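Local coordinates for protein translation initiation factor eIF2B subunit gamma (Schizosaccharomyces pombe, PDB 5B04) that acts as a component of the eIF2B complex, which catalyses exchange of GDP for GTP on the gamma subunit of translation initiation factor eIF2, at residues Pro71-Pro76 with Ala102-Gly107; Thr86-Ile91 with Met112-Glu117; Val144-Asp149 with Ala240-Phe245. The protein carries 3 engineered substitutions. One frame throughout, in Å; residues are numbered along the deposited sequence.

Contact 1 of 3, residues Pro71-Pro76 with Ala102-Gly107; sequences PMLHYP and AWLRSG
The indole of W103 reaches across to the turn at P71-H74 and presents one face to the proline ring of P71. P71 CG lies over that face, offset toward the rim, with W103 NE1 at 3.3 Å and W103 CE2 at 3.5 Å, so the touch lies over the NE1-CE2 bond of the five-membered ring. The opposite face is taken by the backbone of G107, whose carbonyl carbon also sits near the rim; the tryptophan is therefore held between the turn and the backbone just past the end of its own helix. With CG anti to the backbone N (chi1 175°), the side chain extends from helix 97-105 toward the turn. Farther along the indole, L73 CD2 comes in obliquely to W103 CZ3 at 3.6 Å. H74 meets the far corner of the six-membered ring with its main chain, H74 CA being 4.0 Å from W103 CH2. The turn that lines up these three residues is type I, closed by the bond from H74 N to P71 O at 3.0 Å. L104, next to the tryptophan, makes a looser apolar contact with L73. This is helix-end packing in the alpha/beta nucleotidyltransferase-like domain of the GT-A clan: a tryptophan near the C-terminal end of helix 97-105 meets the turn leading into helix 74-82.

Contact 2 of 3, residues Thr86-Ile91 with Met112-Glu117; sequences TSAILI and MRIHVE
L90 and I114 form the apolar centre: I114 CG2 lies 4.0 Å from L90 CB and equally close to the CD2 branch, the two side chains crossing at a slant. A88 extends the patch, its CB 3.7 Å from M112 CE. M112 gets there because its chain bends at the last torsion (chi3 60°), turning the methyl back over the first strand. V116 completes this face more loosely, beside L90. Beneath the side chains run two parallel strands in strict register, S87 opposite R113 through I91 opposite E117. Five backbone hydrogen bonds zip them together, alternating in direction; R113 N to T86 O is 2.8 Å and almost straight (178°), E117 N to L90 O is 2.8 Å, and H115 N to A88 O, 3.1 Å long, is the most bent of the five at the hydrogen. The other face carries S87, I89, I91, R113, H115 and E117 and is more polar. There the R113 chain, kinked at chi2 and chi3, folds its guanidinium so that one flat face rests on S87 CB, 3.8 Å from R113 CZ. I89 CG1 meets the H115 ring at its edge, 4.3 Å from ND1. The two strands and helix 97-105 form a beta-alpha-beta unit. That helix packs on L90, I114 and V116, while helix 74-82 meets A88, M112 and I114. On its other side, strand 87-92 pairs with strand 39-45 through I89 and I91.

Contact 3 of 3, residues Val144-Asp149 with Ala240-Phe245; sequences VCLSCD and AHIFVF
C145 and F243 face each other as a hydrogen-bonded antiparallel pair. C145 N gives to F243 O at 2.7 Å in a nearly straight bond (167°), although the donor stands above the carbonyl plane; F243 N returns a bond to C145 O at 3.1 Å, more bent at 148°. One step along, V144 and V244 make the non-hydrogen-bonded pair, where V144 CA leans on F243 O in a CA-H...O contact. Toward the other end the ladder stops at H241, whose phi is positive. The next hydrogen-bonded pair, S147 with H241, does not form; H241 O comes to face C145 O, another acceptor, and S147 N bonds to S150 OG instead. With CG anti to the backbone N (chi1 -154°), the H241 ring turns to S147, ND1 3.3 Å from S147 CB in an oblique approach, and takes the rim of F243 over one face through CE2. S147 OG gives a weak bond to D149 OD1 at 2.9 Å, reaching from the end of the strand into the loop that follows; D149 also forms a long, weak ion pair with K62. On one side of the sheet L146 and I242 lie alongside, pointing the same way, L146 CD2 3.7 Å from I242 CG2. Beyond them, V144 CG2 and V244 CG2 are 4.2 Å apart. The other side has C145 CB against F243 CB at 4.2 Å and at the edge of the F245 ring, 4.3 Å from CE2. All of this is buried in the mixed central sheet. Strand 142-147 runs between the parallel strand 39-45 and the antiparallel strand 230-245, which pairs in turn with strand 170-176. Helix 74-82 packs through W79 on both L146 and I242.

How the contacts relate
All three contacts belong to the nucleotidyltransferase-like domain. Contacts 1 and 2 interleave along the chain, in the order 71-76, 86-91, 102-107, 112-117; contact 3 opens later, joining residues far apart in sequence. Contacts 1 and 2, centres about 11 Å apart, touch directly, L73 resting on L90. Contact 3 is about 17 Å between centres from contact 1, yet M72 and P76 touch the S147-D149 end. Contacts 2 and 3, centres about 14 Å apart, do not touch; strand 39-45 lies between strands 87-92 and 142-147, making them parts of one sheet, with helix 74-82 packing against both. Together they join helices and central sheet into one continuous domain core.

Contact 1 of 3, residues Pro71-Pro76 with Ala102-Gly107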
# COMPACT_ATOMS: atom_id res chain seq x y z
N PRO E 71 -51.40 -44.09 -25.56
CA PRO E 71 -51.07 -45.40 -24.99
C PRO E 71 -50.08 -45.30 -23.84
O PRO E 71 -49.26 -44.38 -23.80
CB PRO E 71 -50.47 -46.16 -26.17
CG PRO E 71 -51.11 -45.54 -27.36
CD PRO E 71 -51.25 -44.08 -27.03
N MET E 72 -50.16 -46.24 -22.90
CA MET E 72 -49.33 -46.25 -21.70
C MET E 72 -47.84 -46.21 -22.02
O MET E 72 -47.06 -45.56 -21.33
CB MET E 72 -49.66 -47.48 -20.85
CG MET E 72 -49.14 -47.42 -19.43
SD MET E 72 -49.62 -48.88 -18.50
CE MET E 72 -51.40 -48.74 -18.53
N LEU E 73 -47.46 -46.90 -23.09
CA LEU E 73 -46.06 -47.04 -23.48
C LEU E 73 -45.44 -45.72 -23.93
O LEU E 73 -44.22 -45.56 -23.92
CB LEU E 73 -45.93 -48.08 -24.59
CG LEU E 73 -44.52 -48.56 -24.96
CD1 LEU E 73 -43.98 -49.50 -23.90
CD2 LEU E 73 -44.53 -49.22 -26.33
N HIS E 74 -46.29 -44.77 -24.31
CA HIS E 74 -45.83 -43.49 -24.84
C HIS E 74 -44.96 -42.70 -23.87
O HIS E 74 -44.02 -42.01 -24.28
CB HIS E 74 -47.04 -42.63 -25.25
CG HIS E 74 -46.72 -41.18 -25.44
ND1 HIS E 74 -46.82 -40.26 -24.42
CD2 HIS E 74 -46.30 -40.50 -26.53
CE1 HIS E 74 -46.47 -39.07 -24.88
NE2 HIS E 74 -46.16 -39.18 -26.15
N TYR E 75 -45.26 -42.81 -22.58
CA TYR E 75 -44.62 -41.97 -21.57
C TYR E 75 -43.23 -42.45 -21.13
O TYR E 75 -42.34 -41.62 -20.92
CB TYR E 75 -45.54 -41.83 -20.36
CG TYR E 75 -46.87 -41.22 -20.74
CD1 TYR E 75 -47.00 -39.84 -20.87
CD2 TYR E 75 -47.97 -42.01 -21.03
CE1 TYR E 75 -48.20 -39.27 -21.24
CE2 TYR E 75 -49.17 -41.45 -21.40
CZ TYR E 75 -49.28 -40.09 -21.50
OH TYR E 75 -50.49 -39.53 -21.88
N PRO E 76 -43.02 -43.77 -20.98
CA PRO E 76 -41.63 -44.17 -20.74
C PRO E 76 -40.72 -43.86 -21.92
O PRO E 76 -39.58 -43.44 -21.73
CB PRO E 76 -41.73 -45.68 -20.51
CG PRO E 76 -43.12 -45.89 -20.03
CD PRO E 76 -43.95 -44.89 -20.77
N ALA E 102 -47.42 -53.03 -33.97
CA ALA E 102 -48.34 -52.34 -34.86
C ALA E 102 -48.48 -50.87 -34.49
O ALA E 102 -48.57 -50.01 -35.37
CB ALA E 102 -49.71 -53.02 -34.84
N TRP E 103 -48.50 -50.58 -33.19
CA TRP E 103 -48.61 -49.21 -32.73
C TRP E 103 -47.30 -48.45 -32.98
O TRP E 103 -47.31 -47.24 -33.21
CB TRP E 103 -48.97 -49.15 -31.25
CG TRP E 103 -48.98 -47.76 -30.71
CD1 TRP E 103 -49.93 -46.80 -30.91
CD2 TRP E 103 -47.98 -47.16 -29.87
NE1 TRP E 103 -49.59 -45.65 -30.26
CE2 TRP E 103 -48.40 -45.84 -29.61
CE3 TRP E 103 -46.78 -47.61 -29.32
CZ2 TRP E 103 -47.65 -44.97 -28.82
CZ3 TRP E 103 -46.04 -46.74 -28.54
CH2 TRP E 103 -46.48 -45.44 -28.30
N LEU E 104 -46.19 -49.17 -32.93
CA LEU E 104 -44.89 -48.58 -33.22
C LEU E 104 -44.77 -48.27 -34.71
O LEU E 104 -44.08 -47.33 -35.10
CB LEU E 104 -43.76 -49.52 -32.79
CG LEU E 104 -43.63 -49.73 -31.28
CD1 LEU E 104 -42.55 -50.76 -30.98
CD2 LEU E 104 -43.32 -48.42 -30.58
N ARG E 105 -45.45 -49.07 -35.53
CA ARG E 105 -45.52 -48.85 -36.97
C ARG E 105 -46.10 -47.47 -37.26
O ARG E 105 -45.52 -46.68 -38.00
CB ARG E 105 -46.36 -49.94 -37.63
CG ARG E 105 -45.71 -50.63 -38.81
CD ARG E 105 -46.44 -51.93 -39.13
NE ARG E 105 -47.88 -51.73 -39.19
CZ ARG E 105 -48.78 -52.68 -38.93
NH1 ARG E 105 -48.38 -53.89 -38.59
NH2 ARG E 105 -50.08 -52.41 -39.01
N SER E 106 -47.26 -47.20 -36.67
CA SER E 106 -47.88 -45.88 -36.73
C SER E 106 -48.67 -45.63 -35.46
O SER E 106 -49.46 -46.47 -35.03
CB SER E 106 -48.79 -45.76 -37.96
OG SER E 106 -50.02 -46.43 -37.75
N GLY E 107 -48.45 -44.47 -34.85
CA GLY E 107 -49.07 -44.14 -33.58
C GLY E 107 -48.00 -43.74 -32.57
O GLY E 107 -48.25 -42.95 -31.66

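Contact 2 of 3, residues Thr86-Ile91 with Met112-Glu117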
# COMPACT_ATOMS: atom_id res chain seq x y z
N THR E 86 -31.54 -42.94 -28.10
CA THR E 86 -31.95 -43.05 -29.49
C THR E 86 -32.49 -44.44 -29.80
O THR E 86 -33.11 -44.66 -30.84
CB THR E 86 -30.78 -42.73 -30.45
OG1 THR E 86 -29.63 -43.49 -30.05
CG2 THR E 86 -30.45 -41.25 -30.41
N SER E 87 -32.26 -45.38 -28.89
CA SER E 87 -32.73 -46.75 -29.06
C SER E 87 -33.00 -47.40 -27.71
O SER E 87 -32.29 -47.15 -26.74
CB SER E 87 -31.72 -47.57 -29.85
OG SER E 87 -30.54 -47.79 -29.10
N ALA E 88 -34.04 -48.24 -27.66
CA ALA E 88 -34.40 -48.92 -26.43
C ALA E 88 -34.87 -50.34 -26.69
O ALA E 88 -35.43 -50.65 -27.75
CB ALA E 88 -35.48 -48.13 -25.69
N ILE E 89 -34.65 -51.22 -25.71
CA ILE E 89 -35.12 -52.59 -25.78
C ILE E 89 -36.49 -52.71 -25.12
O ILE E 89 -36.67 -52.27 -23.98
CB ILE E 89 -34.14 -53.57 -25.10
CG1 ILE E 89 -32.77 -53.51 -25.77
CG2 ILE E 89 -34.70 -54.99 -25.12
CD1 ILE E 89 -31.74 -54.41 -25.12
N LEU E 90 -37.45 -53.29 -25.83
CA LEU E 90 -38.80 -53.44 -25.29
C LEU E 90 -39.16 -54.90 -25.07
O LEU E 90 -39.46 -55.63 -26.02
CB LEU E 90 -39.81 -52.78 -26.23
CG LEU E 90 -41.28 -52.86 -25.80
CD1 LEU E 90 -41.46 -52.43 -24.36
CD2 LEU E 90 -42.12 -51.99 -26.72
N ILE E 91 -39.14 -55.32 -23.81
CA ILE E 91 -39.54 -56.67 -23.45
C ILE E 91 -41.05 -56.73 -23.25
O ILE E 91 -41.64 -55.83 -22.65
CB ILE E 91 -38.84 -57.14 -22.16
CG1 ILE E 91 -37.34 -57.29 -22.38
CG2 ILE E 91 -39.43 -58.45 -21.69
CD1 ILE E 91 -36.56 -57.49 -21.10
N MET E 112 -37.54 -42.75 -31.66
CA MET E 112 -36.53 -43.69 -31.19
C MET E 112 -36.60 -45.00 -31.96
O MET E 112 -37.64 -45.35 -32.51
CB MET E 112 -36.69 -43.97 -29.69
CG MET E 112 -36.32 -42.82 -28.78
SD MET E 112 -36.43 -43.29 -27.04
CE MET E 112 -35.26 -44.65 -26.98
N ARG E 113 -35.48 -45.72 -32.00
CA ARG E 113 -35.45 -47.05 -32.59
C ARG E 113 -35.85 -48.08 -31.53
O ARG E 113 -35.03 -48.47 -30.70
CB ARG E 113 -34.07 -47.37 -33.16
CG ARG E 113 -33.95 -48.78 -33.74
CD ARG E 113 -32.85 -49.56 -33.05
NE ARG E 113 -31.52 -49.04 -33.36
CZ ARG E 113 -30.39 -49.47 -32.81
NH1 ARG E 113 -30.43 -50.44 -31.91
NH2 ARG E 113 -29.23 -48.93 -33.16
N ILE E 114 -37.11 -48.50 -31.57
CA ILE E 114 -37.62 -49.43 -30.56
C ILE E 114 -37.52 -50.87 -31.04
O ILE E 114 -38.35 -51.35 -31.81
CB ILE E 114 -39.08 -49.11 -30.20
CG1 ILE E 114 -39.23 -47.63 -29.84
CG2 ILE E 114 -39.53 -49.99 -29.04
CD1 ILE E 114 -38.34 -47.19 -28.70
N HIS E 115 -36.50 -51.57 -30.56
CA HIS E 115 -36.28 -52.97 -30.89
C HIS E 115 -37.05 -53.86 -29.92
O HIS E 115 -36.67 -54.01 -28.76
CB HIS E 115 -34.79 -53.29 -30.87
CG HIS E 115 -34.48 -54.74 -30.67
ND1 HIS E 115 -33.85 -55.21 -29.54
CD2 HIS E 115 -34.70 -55.82 -31.45
CE1 HIS E 115 -33.70 -56.52 -29.63
NE2 HIS E 115 -34.21 -56.91 -30.78
N VAL E 116 -38.15 -54.44 -30.40
CA VAL E 116 -39.03 -55.24 -29.56
C VAL E 116 -38.50 -56.66 -29.39
O VAL E 116 -38.03 -57.28 -30.34
CB VAL E 116 -40.45 -55.31 -30.15
CG1 VAL E 116 -41.42 -55.90 -29.14
CG2 VAL E 116 -40.91 -53.93 -30.58
N GLU E 117 -38.59 -57.17 -28.16
CA GLU E 117 -38.15 -58.52 -27.85
C GLU E 117 -39.16 -59.21 -26.94
O GLU E 117 -39.32 -58.82 -25.79
CB GLU E 117 -36.77 -58.50 -27.20
CG GLU E 117 -36.05 -59.84 -27.21
CD GLU E 117 -35.11 -59.98 -28.40
OE1 GLU E 117 -34.35 -60.97 -28.45
OE2 GLU E 117 -35.13 -59.09 -29.28

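Contact 3 of 3, residues Val144-Asp149 with Ala240-Phe245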
# COMPACT_ATOMS: atom_id res chain seq x y z
N VAL E 144 -30.53 -48.53 -17.96
CA VAL E 144 -31.73 -48.00 -17.33
C VAL E 144 -32.87 -49.00 -17.52
O VAL E 144 -32.97 -49.63 -18.58
CB VAL E 144 -32.13 -46.63 -17.92
CG1 VAL E 144 -33.29 -46.03 -17.14
CG2 VAL E 144 -30.94 -45.69 -17.93
N CYS E 145 -33.71 -49.16 -16.51
CA CYS E 145 -34.82 -50.10 -16.59
C CYS E 145 -36.14 -49.45 -16.19
O CYS E 145 -36.32 -49.05 -15.04
CB CYS E 145 -34.55 -51.33 -15.73
SG CYS E 145 -35.71 -52.69 -15.99
N LEU E 146 -37.05 -49.34 -17.14
CA LEU E 146 -38.37 -48.76 -16.89
C LEU E 146 -39.48 -49.78 -17.06
O LEU E 146 -39.28 -50.84 -17.65
CB LEU E 146 -38.62 -47.57 -17.81
CG LEU E 146 -37.86 -46.27 -17.55
CD1 LEU E 146 -38.30 -45.21 -18.55
CD2 LEU E 146 -38.09 -45.80 -16.13
N SER E 147 -40.66 -49.45 -16.54
CA SER E 147 -41.86 -50.22 -16.81
C SER E 147 -42.70 -49.48 -17.83
O SER E 147 -42.54 -48.27 -18.00
CB SER E 147 -42.65 -50.47 -15.53
OG SER E 147 -43.88 -51.12 -15.81
N CYS E 148 -43.59 -50.19 -18.51
CA CYS E 148 -44.43 -49.57 -19.53
C CYS E 148 -45.43 -48.61 -18.90
O CYS E 148 -46.00 -47.76 -19.59
CB CYS E 148 -45.17 -50.64 -20.34
SG CYS E 148 -46.29 -51.68 -19.38
N ASP E 149 -45.62 -48.73 -17.59
CA ASP E 149 -46.57 -47.87 -16.88
C ASP E 149 -45.90 -46.67 -16.22
O ASP E 149 -46.57 -45.79 -15.71
CB ASP E 149 -47.33 -48.69 -15.83
CG ASP E 149 -46.41 -49.51 -14.94
OD1 ASP E 149 -45.35 -49.00 -14.53
OD2 ASP E 149 -46.76 -50.67 -14.65
N ALA E 240 -41.22 -45.89 -8.26
CA ALA E 240 -41.59 -45.37 -9.57
C ALA E 240 -41.10 -46.29 -10.68
O ALA E 240 -41.20 -45.97 -11.86
CB ALA E 240 -41.03 -43.97 -9.76
N HIS E 241 -40.57 -47.44 -10.26
CA HIS E 241 -39.97 -48.43 -11.15
C HIS E 241 -38.98 -47.82 -12.14
O HIS E 241 -38.85 -48.27 -13.28
CB HIS E 241 -41.04 -49.21 -11.92
CG HIS E 241 -40.61 -50.58 -12.34
ND1 HIS E 241 -39.99 -50.82 -13.55
CD2 HIS E 241 -40.72 -51.78 -11.73
CE1 HIS E 241 -39.73 -52.11 -13.65
NE2 HIS E 241 -40.16 -52.72 -12.56
N ILE E 242 -38.30 -46.77 -11.70
CA ILE E 242 -37.18 -46.23 -12.46
C ILE E 242 -35.89 -46.77 -11.85
O ILE E 242 -35.60 -46.52 -10.68
CB ILE E 242 -37.13 -44.70 -12.43
CG1 ILE E 242 -38.50 -44.09 -12.70
CG2 ILE E 242 -36.10 -44.19 -13.44
CD1 ILE E 242 -38.53 -42.61 -12.43
N PHE E 243 -35.14 -47.51 -12.65
CA PHE E 243 -33.89 -48.08 -12.17
C PHE E 243 -32.77 -47.85 -13.16
O PHE E 243 -33.00 -47.75 -14.36
CB PHE E 243 -34.06 -49.58 -11.90
CG PHE E 243 -35.12 -49.90 -10.89
CD1 PHE E 243 -34.81 -49.97 -9.54
CD2 PHE E 243 -36.42 -50.12 -11.29
CE1 PHE E 243 -35.78 -50.26 -8.62
CE2 PHE E 243 -37.39 -50.42 -10.36
CZ PHE E 243 -37.08 -50.47 -9.03
N VAL E 244 -31.55 -47.76 -12.64
CA VAL E 244 -30.37 -47.72 -13.48
C VAL E 244 -29.25 -48.48 -12.77
O VAL E 244 -28.93 -48.20 -11.62
CB VAL E 244 -29.93 -46.27 -13.80
CG1 VAL E 244 -29.95 -45.41 -12.55
CG2 VAL E 244 -28.56 -46.26 -14.46
N PHE E 245 -28.69 -49.46 -13.46
CA PHE E 245 -27.73 -50.37 -12.85
C PHE E 245 -26.35 -50.29 -13.48
O PHE E 245 -26.21 -49.88 -14.63
CB PHE E 245 -28.24 -51.81 -12.94
CG PHE E 245 -29.57 -52.04 -12.29
CD1 PHE E 245 -29.65 -52.38 -10.95
CD2 PHE E 245 -30.74 -51.94 -13.02
CE1 PHE E 245 -30.88 -52.60 -10.35
CE2 PHE E 245 -31.96 -52.16 -12.43
CZ PHE E 245 -32.03 -52.49 -11.09